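Local coordinates for protein adenosine kinase (Sinorhizobium meliloti, PDB 3UBO) that probably phosphorylates adenosine with ATP as phosphate donor, as a pfkB-family sugar and nucleoside kinase, and binds adenosine and ADP, at residues D23-F26 with L27-G31; S192-V195 with H196-S200; L234-L237 with A238-C241. All coordinates share one frame; numbering follows the deposited sequence.

Contact 1 sits on the short helix 24-29 beside the five-stranded mixed sheet that serves as the lid in kinases of this family, while contacts 2 and 3 belong to helices packed around the seven-stranded parallel sheet of the large domain. Centres of contacts 1 and 2 are about 24 Å apart, and those of contacts 2 and 3 about 17 Å. Contact 2 is nearest the bound ligands: its Arg197 side chain is about 6 Å from adenosine and its Ser192 side chain about 8 Å from ADP, against about 14 Å from adenosine for Leu27 of contact 1. Leu234 of contact 3 is about 12 Å from ADP. Phe193 of contact 2 touches Ile33 and Ala36, a few residues beyond Gly31, the last residue of contact 1.

Contact 1. Residues D23-F26 with L27-G31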
# COMPACT_ATOMS: atom_id res chain seq x y z
N ASP A 23 -0.45 18.59 4.79
CA ASP A 23 0.22 19.85 4.41
C ASP A 23 1.02 20.34 5.59
O ASP A 23 1.07 19.65 6.58
CB ASP A 23 -0.75 20.95 3.90
CG ASP A 23 -2.00 21.10 4.77
OD1 ASP A 23 -2.06 20.42 5.81
OD2 ASP A 23 -2.93 21.85 4.41
N ASP A 24 1.66 21.50 5.52
CA ASP A 24 2.49 21.90 6.69
C ASP A 24 1.64 22.18 7.92
O ASP A 24 1.93 21.63 8.99
CB ASP A 24 3.42 23.09 6.43
CG ASP A 24 4.84 22.67 5.93
OD1 ASP A 24 5.20 21.46 5.98
OD2 ASP A 24 5.58 23.59 5.47
N SER A 25 0.61 23.02 7.78
CA SER A 25 -0.27 23.31 8.92
C SER A 25 -0.80 22.06 9.70
O SER A 25 -0.97 22.10 10.91
CB SER A 25 -1.42 24.17 8.45
OG SER A 25 -1.79 23.72 7.17
N PHE A 26 -1.05 20.96 9.02
CA PHE A 26 -1.43 19.76 9.74
C PHE A 26 -0.43 19.35 10.80
O PHE A 26 -0.80 18.91 11.87
CB PHE A 26 -1.63 18.58 8.81
CG PHE A 26 -2.16 17.39 9.49
CD1 PHE A 26 -1.33 16.59 10.27
CD2 PHE A 26 -3.50 17.08 9.42
CE1 PHE A 26 -1.82 15.44 10.95
CE2 PHE A 26 -4.02 15.96 10.09
CZ PHE A 26 -3.17 15.13 10.86
N LEU A 27 0.84 19.46 10.49
CA LEU A 27 1.83 19.00 11.42
C LEU A 27 1.95 19.96 12.59
O LEU A 27 2.13 19.51 13.70
CB LEU A 27 3.19 18.81 10.73
CG LEU A 27 3.20 17.93 9.48
CD1 LEU A 27 4.55 18.00 8.84
CD2 LEU A 27 2.80 16.50 9.81
N GLU A 28 1.84 21.26 12.38
CA GLU A 28 1.89 22.17 13.53
C GLU A 28 0.62 22.02 14.32
O GLU A 28 0.69 21.95 15.54
CB GLU A 28 2.09 23.66 13.18
CG GLU A 28 2.95 23.95 11.90
CD GLU A 28 2.70 25.38 11.36
OE1 GLU A 28 2.06 26.13 12.16
OE2 GLU A 28 3.13 25.75 10.20
N GLU A 29 -0.54 21.97 13.66
CA GLU A 29 -1.79 21.81 14.42
C GLU A 29 -1.81 20.61 15.34
O GLU A 29 -2.45 20.65 16.41
CB GLU A 29 -3.02 21.81 13.54
CG GLU A 29 -3.37 23.23 13.08
CD GLU A 29 -4.23 23.30 11.77
OE1 GLU A 29 -5.14 22.38 11.56
OE2 GLU A 29 -3.97 24.29 10.97
N ASN A 30 -1.09 19.54 14.95
CA ASN A 30 -1.02 18.34 15.78
C ASN A 30 0.28 18.17 16.53
O ASN A 30 0.59 17.08 17.05
CB ASN A 30 -1.31 17.11 14.95
CG ASN A 30 -2.71 17.12 14.40
OD1 ASN A 30 -3.65 16.68 15.08
ND2 ASN A 30 -2.88 17.64 13.17
N GLY A 31 1.07 19.23 16.62
CA GLY A 31 2.30 19.16 17.39
C GLY A 31 3.17 17.97 16.99
O GLY A 31 3.79 17.34 17.84
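Asp23 meets Leu27 where the short helix 24-29 starts: Asp23 O is 4.0 Å from Leu27 CG, and Asp23 is the N-cap residue, its OD1 taking a weak bond from Phe26 N. This one-and-a-half-turn helix follows strand 16-21 of the lid sheet and closes in a Schellman motif, with Gly31 at positive phi as its C' residue, Ile32 N bonded to Leu27 O and Gly31 N to Glu28 O.

Asp24 O receives Leu27 N at 2.9 Å, the donor lying above the carbonyl plane, and more weakly Glu28 N. The Asp24 carboxylate makes a salt bridge through OD1 with Lys34 NZ. Leu27 is the buried residue of the turn; it rests on Cys22, Lys34 and Thr122.

Ser25 O accepts from Glu29 N at 2.8 Å in a nearly straight bond. The Glu29 chain runs back along the same turn, bringing OE2 to 3.6 Å from Ser25 CB.

Phe26 carries most of the side-chain contact. With CG anti to the backbone N (chi1 -174°), the ring lies alongside the last turn, where Phe26 CD1 comes to 4.2 Å from Leu27 CD2; the Phe120 ring meets it with planes at about 40°. Asn30 reaches over one ring face, its amide plane 31° from the ring plane. Phe26 O is gripped twice by Asn30, through the backbone N at 3.2 Å and the side-chain ND2. Asn30 ND2 donates to a lone pair of Phe26 O, in the carbonyl plane, at 2.8 Å, and stands 3.2 Å above the Phe26 ring, over its centre.

Contact 2. Residues S192-V195 with H196-S200; sequences SFCV and HRYRS
Ser192 O accepts a hydrogen bond from His196 ND1 at 2.7 Å, reached close to the direction in which the carbonyl points. The His196 side chain bends back along its own helix to do this: CG sits beside the backbone N (chi1 -59°), and the ring edge that bears ND1 faces the carbonyl, though the oxygen is tilted somewhat from the ring plane. As the donor, ND1 carries a proton here; nothing follows for NE2.

One residue on, Arg197 N donates to Phe193 O at 2.9 Å, the regular helical bond. The Arg197 side chain sets off with CG anti to its N and then turns at chi3 (74°), which lays the guanidinium flat over Cys194 CA, 3.3 Å from the group's plane and off toward its rim.

The helix that follows strand 184-188 of the large domain breaks at Tyr198. This residue leaves helical angles and serves as N-cap of helix 199-207, and its N makes weak bonds to Cys194 O and Val195 O. Cys194 SG makes a sulfur-aromatic contact at the edge of the Tyr198 ring, 4.1 Å from Tyr198 CD2 and 5.3 Å from the ring centroid.

Outside the segments, Asp163 OD1 takes both a salt bridge from Arg197 NE and a hydrogen bond from Tyr198 OH, tying the two side chains together. Trp162 meets the Tyr198 ring edge-to-face, and Arg197 also touches Met37 and Leu39 of the lid strand 37-39.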
# COMPACT_ATOMS: atom_id res chain seq x y z
N SER A 192 17.52 11.99 14.59
CA SER A 192 18.33 12.90 15.36
C SER A 192 17.79 13.13 16.76
O SER A 192 18.43 13.81 17.54
CB SER A 192 18.57 14.22 14.64
OG SER A 192 17.49 15.09 14.85
N PHE A 193 16.64 12.60 17.13
CA PHE A 193 16.21 12.79 18.53
C PHE A 193 16.56 11.59 19.34
O PHE A 193 16.81 11.71 20.51
CB PHE A 193 14.72 13.12 18.68
CG PHE A 193 14.38 14.52 18.23
CD1 PHE A 193 14.34 15.57 19.14
CD2 PHE A 193 14.14 14.80 16.85
CE1 PHE A 193 14.06 16.91 18.70
CE2 PHE A 193 13.86 16.13 16.40
CZ PHE A 193 13.82 17.19 17.34
N CYS A 194 16.52 10.43 18.69
CA CYS A 194 17.04 9.18 19.23
C CYS A 194 18.43 9.53 19.66
O CYS A 194 18.78 9.39 20.83
CB CYS A 194 17.08 8.13 18.14
SG CYS A 194 16.95 6.44 18.69
N VAL A 195 19.22 10.07 18.73
CA VAL A 195 20.57 10.55 19.07
C VAL A 195 20.67 11.40 20.38
O VAL A 195 21.42 11.02 21.27
CB VAL A 195 21.35 11.14 17.84
CG1 VAL A 195 22.64 11.82 18.27
CG2 VAL A 195 21.64 10.02 16.82
N HIS A 196 19.92 12.49 20.56
CA HIS A 196 19.93 13.12 21.89
C HIS A 196 19.53 12.21 23.05
O HIS A 196 20.18 12.18 24.10
CB HIS A 196 19.06 14.36 21.93
CG HIS A 196 19.46 15.40 20.94
ND1 HIS A 196 19.07 15.35 19.61
CD2 HIS A 196 20.20 16.52 21.08
CE1 HIS A 196 19.55 16.41 18.97
NE2 HIS A 196 20.24 17.14 19.84
N ARG A 197 18.46 11.44 22.88
CA ARG A 197 17.86 10.58 23.94
C ARG A 197 18.80 9.41 24.38
O ARG A 197 18.57 8.72 25.37
CB ARG A 197 16.49 10.09 23.40
CG ARG A 197 15.54 9.07 24.16
CD ARG A 197 14.01 9.08 23.55
NE ARG A 197 13.82 8.43 22.23
CZ ARG A 197 13.80 9.05 21.03
NH1 ARG A 197 13.90 10.39 20.90
NH2 ARG A 197 13.68 8.32 19.92
N TYR A 198 19.86 9.19 23.59
CA TYR A 198 20.84 8.14 23.86
C TYR A 198 22.22 8.49 23.33
O TYR A 198 22.92 7.58 22.89
CB TYR A 198 20.43 6.79 23.23
CG TYR A 198 19.04 6.30 23.58
CD1 TYR A 198 18.75 5.73 24.82
CD2 TYR A 198 18.00 6.43 22.68
CE1 TYR A 198 17.45 5.28 25.15
CE2 TYR A 198 16.72 6.02 22.99
CZ TYR A 198 16.44 5.44 24.21
OH TYR A 198 15.17 5.01 24.48
N ARG A 199 22.62 9.77 23.38
CA ARG A 199 23.99 10.20 22.97
C ARG A 199 25.04 9.21 23.53
O ARG A 199 25.91 8.70 22.82
CB ARG A 199 24.31 11.62 23.47
CG ARG A 199 25.13 12.47 22.52
CD ARG A 199 24.64 13.98 22.47
NE ARG A 199 25.53 14.94 23.16
CZ ARG A 199 25.36 16.28 23.20
NH1 ARG A 199 24.32 16.84 22.57
NH2 ARG A 199 26.24 17.06 23.86
N SER A 200 24.90 8.95 24.82
CA SER A 200 25.95 8.33 25.57
C SER A 200 25.89 6.84 25.34
O SER A 200 26.90 6.27 24.96
CB SER A 200 25.78 8.66 27.03
OG SER A 200 24.54 8.14 27.45

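Contact 3. Residues L234-L237 with A238-C241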
# COMPACT_ATOMS: atom_id res chain seq x y z
N LEU A 234 33.16 14.62 11.56
CA LEU A 234 33.70 13.53 10.74
C LEU A 234 34.94 12.89 11.39
O LEU A 234 35.12 11.68 11.30
CB LEU A 234 33.96 13.97 9.29
CG LEU A 234 32.74 13.96 8.35
CD1 LEU A 234 33.05 14.34 6.94
CD2 LEU A 234 32.17 12.58 8.31
N GLU A 235 35.77 13.70 12.06
CA GLU A 235 36.95 13.18 12.76
C GLU A 235 36.52 12.33 13.92
O GLU A 235 36.94 11.19 14.05
CB GLU A 235 37.85 14.30 13.27
CG GLU A 235 38.52 15.09 12.17
CD GLU A 235 39.27 16.30 12.72
OE1 GLU A 235 39.16 16.55 13.97
OE2 GLU A 235 39.95 16.99 11.89
N LEU A 236 35.69 12.89 14.78
CA LEU A 236 35.32 12.17 15.99
C LEU A 236 34.71 10.80 15.67
O LEU A 236 34.97 9.78 16.35
CB LEU A 236 34.37 13.05 16.79
CG LEU A 236 34.96 14.46 16.92
CD1 LEU A 236 33.93 15.44 17.46
CD2 LEU A 236 36.17 14.42 17.84
N LEU A 237 33.92 10.78 14.60
CA LEU A 237 33.20 9.60 14.15
C LEU A 237 34.14 8.52 13.61
O LEU A 237 33.87 7.32 13.75
CB LEU A 237 32.24 10.02 13.04
CG LEU A 237 31.61 8.86 12.26
CD1 LEU A 237 30.49 8.32 13.10
CD2 LEU A 237 31.10 9.22 10.86
N ALA A 238 35.22 8.98 12.96
CA ALA A 238 36.35 8.14 12.53
C ALA A 238 37.13 7.47 13.67
O ALA A 238 37.56 6.35 13.51
CB ALA A 238 37.31 8.93 11.69
N ARG A 239 37.29 8.20 14.78
CA ARG A 239 37.94 7.74 16.01
C ARG A 239 37.17 6.64 16.75
O ARG A 239 37.80 5.84 17.52
CB ARG A 239 38.10 8.88 17.04
CG ARG A 239 38.77 10.13 16.55
CD ARG A 239 39.27 11.00 17.71
NE ARG A 239 39.91 12.22 17.19
CZ ARG A 239 40.14 13.34 17.90
NH1 ARG A 239 39.79 13.41 19.19
NH2 ARG A 239 40.73 14.38 17.31
N ASP A 240 35.84 6.61 16.58
CA ASP A 240 35.03 5.79 17.50
C ASP A 240 34.52 4.47 16.90
O ASP A 240 34.07 3.56 17.65
CB ASP A 240 33.93 6.63 18.13
CG ASP A 240 34.47 7.88 18.82
OD1 ASP A 240 35.71 8.02 18.91
OD2 ASP A 240 33.66 8.73 19.28
N CYS A 241 34.61 4.38 15.56
CA CYS A 241 34.33 3.13 14.82
C CYS A 241 35.35 2.82 13.70
O CYS A 241 36.11 3.69 13.27
CB CYS A 241 32.89 3.14 14.28
SG CYS A 241 32.56 4.58 13.22
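Leu236 and Arg239 lie side by side and point the same way on helix 230-240, one of the helices in the crossover between parallel strands 213-217 and 246-247. Leu236 CD2 packs under one face of the guanidinium, 4.0 Å from Arg239 NH1 and displaced toward the rim. The arginine chain, extended from CG to NE, brings the group there. Glu235 OE1 is 4.3 Å from Arg239 NH2 but well out of the guanidinium plane, so it can offer the arginine a general attraction and no directed bond.

Behind this surface pair runs the helical backbone. Arg239 N donates to Glu235 O at 3.1 Å, nearly in line with the carbonyl, and Ala238 N to Leu234 O at 3.2 Å from a more tilted position. The methyl group of Ala238 nestles against the same carbonyls, CB lying 3.3 Å from Glu235 O.

On the buried side Leu237 takes over: with CG anti to the backbone N (chi1 168°), Leu237 CD1 comes to 4.3 Å from Cys241 SG. Leu237 and Cys241 both touch Met206 of helix 199-207 and Val214 of strand 213-217, while Leu234 and Ala238 meet Val256 of strand 253-257. Asp240 ties this stretch to its neighbours: its OD2 takes a hydrogen bond from Tyr225 OH and a salt bridge from Arg207 NH2.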